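Long-range contact in probable outer membrane protein (Pseudomonas aeruginosa, PDB 3DWO), which probably carries long-chain fatty acids or similar hydrophobic compounds across the bacterial outer membrane as a FadL-type beta-barrel channel: residues Gly14-Asp26 / Asp291-Ser305. Numbering follows the deposited sequence.
Sequences GRAMAGGSLFPND and DWVHQFNDRLSLGAS
Leu22 and Phe23 press onto Val293 where the N-terminal plug of a FadL-family beta barrel rests on the inner surface of the barrel wall. The plug contributes the turn-rich loop between helices 10-14 and 29-32; the wall contributes the antiparallel hairpin of strands 287-295 and 300-309, whose outward-facing Leu302 touches a bound detergent molecule. No direct hydrogen bond joins the two segments; they meet through van der Waals contact and one bridging water.

Phe23 lies flat between two different neighbours. Val293 CG1 stands 4.2 Å from the centroid of the Phe23 ring, a CH-pi contact almost on the ring normal, while over the opposite face lies NH1 of Arg15, itself salt-bridged to Asp344 of strand 336-346. Farther round the same ring, CE1 of Phe23 comes within 3.6 Å of Ser301 CB. The second methyl of Val293, CG2, is anti to its carbonyl carbon and meets Leu22 CB at 3.6 Å; Leu22 CD1 reaches over to Asp291, 3.5 Å from its CB.

The backbones come closest where glycine meets glycine. The CA atoms of Gly19 and Gly303 are 4.0 Å apart, with no side chain on either residue to hold them off. Positive phi at Gly19 and Gly20 belongs to the tight turns that fold the loop against the wall.

Polar groups gather at one end. Ser305, with OG anti to its backbone N (chi1 173°), donates to Asp291 OD1 and probably helps fix the carboxylate's rotation. The other oxygen provides a water-mediated link between plug and wall: one water accepts from Ser21 N at 3.0 Å and donates to Asp291 OD2, also at 3.0 Å.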
ATOM      1  N   GLY A  14      -6.481 -16.778  -5.969  1.00 28.84           N
ATOM      2  CA  GLY A  14      -7.153 -18.006  -5.580  1.00 27.78           C
ATOM      3  C   GLY A  14      -6.328 -18.917  -4.689  1.00 28.25           C
ATOM      4  O   GLY A  14      -6.878 -19.700  -3.916  1.00 28.25           O
ATOM      5  N   ARG A  15      -5.006 -18.829  -4.793  1.00 28.68           N
ATOM      6  CA  ARG A  15      -4.135 -19.659  -3.968  1.00 30.90           C
ATOM      7  C   ARG A  15      -3.269 -18.837  -3.018  1.00 30.09           C
ATOM      8  O   ARG A  15      -2.173 -19.256  -2.636  1.00 30.74           O
ATOM      9  CB  ARG A  15      -3.257 -20.552  -4.852  1.00 31.55           C
ATOM     10  CG  ARG A  15      -2.585 -19.832  -6.004  1.00 35.48           C
ATOM     11  CD  ARG A  15      -1.739 -20.792  -6.826  1.00 37.60           C
ATOM     12  NE  ARG A  15      -1.113 -20.110  -7.954  1.00 44.02           N
ATOM     13  CZ  ARG A  15      -1.540 -20.176  -9.210  1.00 43.34           C
ATOM     14  NH1 ARG A  15      -2.601 -20.905  -9.524  1.00 43.43           N
ATOM     15  NH2 ARG A  15      -0.908 -19.499 -10.153  1.00 45.24           N
ATOM     16  N   ALA A  16      -3.781 -17.672  -2.626  1.00 30.47           N
ATOM     17  CA  ALA A  16      -3.079 -16.772  -1.714  1.00 29.26           C
ATOM     18  C   ALA A  16      -1.673 -16.440  -2.196  1.00 30.19           C
ATOM     19  O   ALA A  16      -0.751 -16.293  -1.390  1.00 29.34           O
ATOM     20  CB  ALA A  16      -3.022 -17.380  -0.313  1.00 29.63           C
ATOM     21  N   MET A  17      -1.517 -16.323  -3.514  1.00 30.49           N
ATOM     22  CA  MET A  17      -0.229 -15.993  -4.125  1.00 31.44           C
ATOM     23  C   MET A  17       0.868 -17.047  -3.931  1.00 31.97           C
ATOM     24  O   MET A  17       2.035 -16.787  -4.222  1.00 30.09           O
ATOM     25  CB  MET A  17       0.279 -14.647  -3.590  1.00 33.15           C
ATOM     26  CG  MET A  17      -0.456 -13.414  -4.115  1.00 36.90           C
ATOM     27  SD  MET A  17      -2.167 -13.252  -3.557  1.00 41.56           S
ATOM     28  CE  MET A  17      -1.919 -12.679  -1.882  1.00 37.72           C
ATOM     29  N   ALA A  18       0.503 -18.232  -3.444  1.00 31.39           N
ATOM     30  CA  ALA A  18       1.490 -19.288  -3.223  1.00 31.23           C
ATOM     31  C   ALA A  18       2.102 -19.758  -4.539  1.00 30.84           C
ATOM     32  O   ALA A  18       1.392 -20.028  -5.503  1.00 30.41           O
ATOM     33  CB  ALA A  18       0.846 -20.464  -2.493  1.00 31.08           C
ATOM     34  N   GLY A  19       3.426 -19.852  -4.573  1.00 31.86           N
ATOM     35  CA  GLY A  19       4.102 -20.287  -5.781  1.00 31.69           C
ATOM     36  C   GLY A  19       4.422 -19.129  -6.705  1.00 31.84           C
ATOM     37  O   GLY A  19       5.059 -19.311  -7.744  1.00 30.42           O
ATOM     38  N   GLY A  20       3.984 -17.933  -6.330  1.00 30.78           N
ATOM     39  CA  GLY A  20       4.254 -16.771  -7.154  1.00 30.40           C
ATOM     40  C   GLY A  20       3.714 -16.956  -8.557  1.00 32.83           C
ATOM     41  O   GLY A  20       2.549 -17.322  -8.742  1.00 32.17           O
ATOM     42  N   SER A  21       4.562 -16.714  -9.552  1.00 33.01           N
ATOM     43  CA  SER A  21       4.147 -16.854 -10.940  1.00 36.85           C
ATOM     44  C   SER A  21       4.818 -18.047 -11.622  1.00 37.37           C
ATOM     45  O   SER A  21       4.957 -18.068 -12.849  1.00 37.81           O
ATOM     46  CB  SER A  21       4.466 -15.564 -11.703  1.00 38.14           C
ATOM     47  OG  SER A  21       5.840 -15.236 -11.585  1.00 41.34           O
ATOM     48  N   LEU A  22       5.211 -19.043 -10.830  1.00 36.76           N
ATOM     49  CA  LEU A  22       5.881 -20.222 -11.367  1.00 36.46           C
ATOM     50  C   LEU A  22       4.972 -21.338 -11.882  1.00 37.11           C
ATOM     51  O   LEU A  22       5.462 -22.326 -12.431  1.00 38.25           O
ATOM     52  CB  LEU A  22       6.863 -20.784 -10.334  1.00 36.98           C
ATOM     53  CG  LEU A  22       8.056 -19.875 -10.010  1.00 37.54           C
ATOM     54  CD1 LEU A  22       9.023 -20.586  -9.079  1.00 36.86           C
ATOM     55  CD2 LEU A  22       8.765 -19.481 -11.296  1.00 37.98           C
ATOM     56  N   PHE A  23       3.660 -21.201 -11.710  1.00 37.16           N
ATOM     57  CA  PHE A  23       2.737 -22.213 -12.217  1.00 36.92           C
ATOM     58  C   PHE A  23       2.768 -22.139 -13.742  1.00 37.99           C
ATOM     59  O   PHE A  23       2.981 -21.072 -14.316  1.00 37.06           O
ATOM     60  CB  PHE A  23       1.316 -21.962 -11.702  1.00 37.30           C
ATOM     61  CG  PHE A  23       1.045 -22.564 -10.347  1.00 37.79           C
ATOM     62  CD1 PHE A  23       0.517 -23.848 -10.235  1.00 37.75           C
ATOM     63  CD2 PHE A  23       1.339 -21.859  -9.183  1.00 37.26           C
ATOM     64  CE1 PHE A  23       0.288 -24.421  -8.984  1.00 37.23           C
ATOM     65  CE2 PHE A  23       1.115 -22.423  -7.930  1.00 37.63           C
ATOM     66  CZ  PHE A  23       0.588 -23.708  -7.830  1.00 37.61           C
ATOM     67  N   PRO A  24       2.565 -23.280 -14.419  1.00 38.82           N
ATOM     68  CA  PRO A  24       2.571 -23.377 -15.884  1.00 38.24           C
ATOM     69  C   PRO A  24       1.853 -22.276 -16.671  1.00 38.40           C
ATOM     70  O   PRO A  24       0.664 -22.028 -16.482  1.00 37.51           O
ATOM     71  CB  PRO A  24       1.965 -24.754 -16.132  1.00 38.29           C
ATOM     72  CG  PRO A  24       2.517 -25.548 -14.991  1.00 39.05           C
ATOM     73  CD  PRO A  24       2.329 -24.603 -13.809  1.00 38.60           C
ATOM     74  N   ASN A  25       2.600 -21.631 -17.565  1.00 38.12           N
ATOM     75  CA  ASN A  25       2.078 -20.577 -18.429  1.00 38.98           C
ATOM     76  C   ASN A  25       1.272 -19.485 -17.724  1.00 38.21           C
ATOM     77  O   ASN A  25       0.140 -19.191 -18.107  1.00 38.42           O
ATOM     78  CB  ASN A  25       1.231 -21.198 -19.544  1.00 40.25           C
ATOM     79  CG  ASN A  25       2.014 -22.196 -20.379  1.00 42.53           C
ATOM     80  OD1 ASN A  25       3.078 -21.881 -20.915  1.00 43.73           O
ATOM     81  ND2 ASN A  25       1.488 -23.407 -20.496  1.00 42.58           N
ATOM     82  N   ASP A  26       1.869 -18.885 -16.701  1.00 37.13           N
ATOM     83  CA  ASP A  26       1.224 -17.818 -15.946  1.00 36.23           C
ATOM     84  C   ASP A  26       1.801 -16.483 -16.412  1.00 34.80           C
ATOM     85  O   ASP A  26       2.929 -16.126 -16.063  1.00 35.33           O
ATOM     86  CB  ASP A  26       1.474 -18.018 -14.447  1.00 37.09           C
ATOM     87  CG  ASP A  26       0.944 -16.873 -13.607  1.00 37.23           C
ATOM     88  OD1 ASP A  26       0.258 -15.987 -14.157  1.00 37.93           O
ATOM     89  OD2 ASP A  26       1.212 -16.863 -12.389  1.00 39.40           O
ATOM     90  N   ASP A 291      10.185 -18.651  -4.719  1.00 40.85           N
ATOM     91  CA  ASP A 291       9.021 -19.464  -5.060  1.00 41.07           C
ATOM     92  C   ASP A 291       9.369 -20.904  -5.431  1.00 41.39           C
ATOM     93  O   ASP A 291      10.401 -21.175  -6.051  1.00 39.59           O
ATOM     94  CB  ASP A 291       8.248 -18.820  -6.209  1.00 43.14           C
ATOM     95  CG  ASP A 291       7.830 -17.398  -5.904  1.00 45.86           C
ATOM     96  OD1 ASP A 291       7.105 -17.189  -4.907  1.00 47.82           O
ATOM     97  OD2 ASP A 291       8.224 -16.488  -6.662  1.00 47.63           O
ATOM     98  N   TRP A 292       8.485 -21.820  -5.052  1.00 41.78           N
ATOM     99  CA  TRP A 292       8.666 -23.236  -5.323  1.00 42.24           C
ATOM    100  C   TRP A 292       7.343 -23.889  -5.695  1.00 41.63           C
ATOM    101  O   TRP A 292       6.368 -23.817  -4.952  1.00 41.59           O
ATOM    102  CB  TRP A 292       9.264 -23.933  -4.097  1.00 43.95           C
ATOM    103  CG  TRP A 292       9.412 -25.422  -4.246  1.00 47.53           C
ATOM    104  CD1 TRP A 292       9.847 -26.099  -5.351  1.00 48.60           C
ATOM    105  CD2 TRP A 292       9.168 -26.414  -3.240  1.00 49.12           C
ATOM    106  NE1 TRP A 292       9.891 -27.450  -5.096  1.00 48.42           N
ATOM    107  CE2 TRP A 292       9.478 -27.672  -3.808  1.00 49.47           C
ATOM    108  CE3 TRP A 292       8.717 -26.364  -1.914  1.00 49.70           C
ATOM    109  CZ2 TRP A 292       9.353 -28.872  -3.095  1.00 50.32           C
ATOM    110  CZ3 TRP A 292       8.591 -27.558  -1.203  1.00 50.93           C
ATOM    111  CH2 TRP A 292       8.909 -28.795  -1.799  1.00 50.78           C
ATOM    112  N   VAL A 293       7.315 -24.521  -6.860  1.00 41.52           N
ATOM    113  CA  VAL A 293       6.117 -25.198  -7.323  1.00 42.76           C
ATOM    114  C   VAL A 293       6.438 -26.659  -7.610  1.00 45.25           C
ATOM    115  O   VAL A 293       7.312 -26.973  -8.420  1.00 44.93           O
ATOM    116  CB  VAL A 293       5.553 -24.531  -8.597  1.00 41.71           C
ATOM    117  CG1 VAL A 293       4.400 -25.349  -9.152  1.00 39.63           C
ATOM    118  CG2 VAL A 293       5.075 -23.123  -8.268  1.00 41.58           C
ATOM    119  N   HIS A 294       5.739 -27.552  -6.920  1.00 47.53           N
ATOM    120  CA  HIS A 294       5.940 -28.978  -7.106  1.00 50.32           C
ATOM    121  C   HIS A 294       4.681 -29.625  -7.661  1.00 50.92           C
ATOM    122  O   HIS A 294       3.593 -29.470  -7.109  1.00 49.90           O
ATOM    123  CB  HIS A 294       6.311 -29.650  -5.782  1.00 51.55           C
ATOM    124  CG  HIS A 294       6.427 -31.139  -5.879  1.00 53.66           C
ATOM    125  ND1 HIS A 294       5.350 -31.950  -6.163  1.00 55.11           N
ATOM    126  CD2 HIS A 294       7.496 -31.961  -5.762  1.00 54.49           C
ATOM    127  CE1 HIS A 294       5.750 -33.208  -6.220  1.00 55.07           C
ATOM    128  NE2 HIS A 294       7.048 -33.242  -5.980  1.00 55.32           N
ATOM    129  N   GLN A 295       4.838 -30.351  -8.760  1.00 52.21           N
ATOM    130  CA  GLN A 295       3.720 -31.034  -9.382  1.00 54.45           C
ATOM    131  C   GLN A 295       3.709 -32.474  -8.877  1.00 54.65           C
ATOM    132  O   GLN A 295       4.600 -33.260  -9.204  1.00 54.98           O
ATOM    133  CB  GLN A 295       3.878 -30.985 -10.899  1.00 56.36           C
ATOM    134  CG  GLN A 295       4.057 -29.566 -11.417  1.00 60.72           C
ATOM    135  CD  GLN A 295       4.507 -29.511 -12.863  1.00 63.47           C
ATOM    136  OE1 GLN A 295       5.561 -30.044 -13.220  1.00 64.00           O
ATOM    137  NE2 GLN A 295       3.713 -28.855 -13.704  1.00 64.72           N
ATOM    138  N   PHE A 296       2.713 -32.806  -8.060  1.00 54.31           N
ATOM    139  CA  PHE A 296       2.581 -34.150  -7.495  1.00 55.09           C
ATOM    140  C   PHE A 296       2.098 -35.161  -8.523  1.00 55.77           C
ATOM    141  O   PHE A 296       2.568 -36.296  -8.560  1.00 56.00           O
ATOM    142  CB  PHE A 296       1.626 -34.118  -6.305  1.00 52.86           C
ATOM    143  CG  PHE A 296       2.218 -33.490  -5.085  1.00 52.90           C
ATOM    144  CD1 PHE A 296       2.967 -34.249  -4.194  1.00 51.99           C
ATOM    145  CD2 PHE A 296       2.067 -32.128  -4.846  1.00 53.14           C
ATOM    146  CE1 PHE A 296       3.559 -33.663  -3.078  1.00 52.64           C
ATOM    147  CE2 PHE A 296       2.655 -31.529  -3.734  1.00 53.48           C
ATOM    148  CZ  PHE A 296       3.403 -32.299  -2.848  1.00 52.75           C
ATOM    149  N   ASN A 297       1.155 -34.739  -9.356  1.00 56.95           N
ATOM    150  CA  ASN A 297       0.616 -35.591 -10.403  1.00 57.73           C
ATOM    151  C   ASN A 297       0.019 -34.720 -11.500  1.00 58.42           C
ATOM    152  O   ASN A 297       0.166 -33.496 -11.476  1.00 58.77           O
ATOM    153  CB  ASN A 297      -0.440 -36.538  -9.837  1.00 57.70           C
ATOM    154  CG  ASN A 297      -1.547 -35.808  -9.122  1.00 58.02           C
ATOM    155  OD1 ASN A 297      -2.185 -34.922  -9.686  1.00 59.21           O
ATOM    156  ND2 ASN A 297      -1.786 -36.180  -7.869  1.00 58.02           N
ATOM    157  N   ASP A 298      -0.655 -35.346 -12.458  1.00 58.73           N
ATOM    158  CA  ASP A 298      -1.243 -34.610 -13.571  1.00 58.70           C
ATOM    159  C   ASP A 298      -2.438 -33.754 -13.181  1.00 57.48           C
ATOM    160  O   ASP A 298      -3.038 -33.098 -14.033  1.00 57.51           O
ATOM    161  CB  ASP A 298      -1.639 -35.577 -14.695  1.00 60.47           C
ATOM    162  CG  ASP A 298      -2.705 -36.566 -14.268  1.00 63.04           C
ATOM    163  OD1 ASP A 298      -2.520 -37.234 -13.228  1.00 64.99           O
ATOM    164  OD2 ASP A 298      -3.727 -36.681 -14.979  1.00 64.62           O
ATOM    165  N   ARG A 299      -2.780 -33.741 -11.896  1.00 55.71           N
ATOM    166  CA  ARG A 299      -3.914 -32.942 -11.450  1.00 54.64           C
ATOM    167  C   ARG A 299      -3.668 -32.086 -10.215  1.00 52.45           C
ATOM    168  O   ARG A 299      -4.436 -31.165  -9.935  1.00 51.78           O
ATOM    169  CB  ARG A 299      -5.126 -33.842 -11.204  1.00 56.47           C
ATOM    170  CG  ARG A 299      -5.579 -34.583 -12.445  1.00 58.75           C
ATOM    171  CD  ARG A 299      -7.050 -34.944 -12.374  1.00 61.32           C
ATOM    172  NE  ARG A 299      -7.371 -35.793 -11.235  1.00 62.67           N
ATOM    173  CZ  ARG A 299      -8.560 -36.357 -11.052  1.00 64.52           C
ATOM    174  NH1 ARG A 299      -9.527 -36.154 -11.936  1.00 65.24           N
ATOM    175  NH2 ARG A 299      -8.782 -37.125  -9.991  1.00 65.01           N
ATOM    176  N   LEU A 300      -2.598 -32.367  -9.484  1.00 49.87           N
ATOM    177  CA  LEU A 300      -2.324 -31.604  -8.280  1.00 47.43           C
ATOM    178  C   LEU A 300      -0.942 -30.962  -8.247  1.00 46.62           C
ATOM    179  O   LEU A 300       0.081 -31.641  -8.340  1.00 46.24           O
ATOM    180  CB  LEU A 300      -2.522 -32.503  -7.056  1.00 46.95           C
ATOM    181  CG  LEU A 300      -2.502 -31.888  -5.650  1.00 47.72           C
ATOM    182  CD1 LEU A 300      -1.084 -31.569  -5.242  1.00 48.26           C
ATOM    183  CD2 LEU A 300      -3.378 -30.642  -5.610  1.00 46.76           C
ATOM    184  N   SER A 301      -0.933 -29.638  -8.113  1.00 45.16           N
ATOM    185  CA  SER A 301       0.300 -28.863  -8.035  1.00 43.55           C
ATOM    186  C   SER A 301       0.214 -27.950  -6.819  1.00 41.89           C
ATOM    187  O   SER A 301      -0.784 -27.256  -6.629  1.00 40.95           O
ATOM    188  CB  SER A 301       0.484 -28.009  -9.290  1.00 43.98           C
ATOM    189  OG  SER A 301       0.581 -28.817 -10.444  1.00 47.54           O
ATOM    190  N   LEU A 302       1.255 -27.961  -5.997  1.00 40.49           N
ATOM    191  CA  LEU A 302       1.292 -27.122  -4.812  1.00 40.39           C
ATOM    192  C   LEU A 302       2.436 -26.124  -4.913  1.00 40.44           C
ATOM    193  O   LEU A 302       3.461 -26.397  -5.544  1.00 39.95           O
ATOM    194  CB  LEU A 302       1.469 -27.973  -3.554  1.00 40.96           C
ATOM    195  CG  LEU A 302       0.354 -28.967  -3.223  1.00 43.62           C
ATOM    196  CD1 LEU A 302       0.664 -29.636  -1.893  1.00 45.00           C
ATOM    197  CD2 LEU A 302      -0.983 -28.252  -3.150  1.00 43.96           C
ATOM    198  N   GLY A 303       2.250 -24.962  -4.294  1.00 39.08           N
ATOM    199  CA  GLY A 303       3.271 -23.938  -4.319  1.00 36.47           C
ATOM    200  C   GLY A 303       3.491 -23.336  -2.947  1.00 36.07           C
ATOM    201  O   GLY A 303       2.574 -23.280  -2.127  1.00 34.33           O
ATOM    202  N   ALA A 304       4.724 -22.909  -2.697  1.00 34.79           N
ATOM    203  CA  ALA A 304       5.094 -22.278  -1.436  1.00 34.53           C
ATOM    204  C   ALA A 304       5.833 -21.016  -1.825  1.00 33.84           C
ATOM    205  O   ALA A 304       6.530 -20.989  -2.839  1.00 33.36           O
ATOM    206  CB  ALA A 304       6.008 -23.186  -0.621  1.00 34.46           C
ATOM    207  N   SER A 305       5.690 -19.968  -1.025  1.00 33.84           N
ATOM    208  CA  SER A 305       6.358 -18.720  -1.346  1.00 34.49           C
ATOM    209  C   SER A 305       6.749 -17.920  -0.109  1.00 33.05           C
ATOM    210  O   SER A 305       6.016 -17.881   0.876  1.00 33.97           O
ATOM    211  CB  SER A 305       5.452 -17.885  -2.256  1.00 34.82           C
ATOM    212  OG  SER A 305       5.989 -16.594  -2.457  1.00 42.49           O
TER
HETATM  213  O   HOH W   1       7.030 -15.081  -9.023  1.00 37.63           O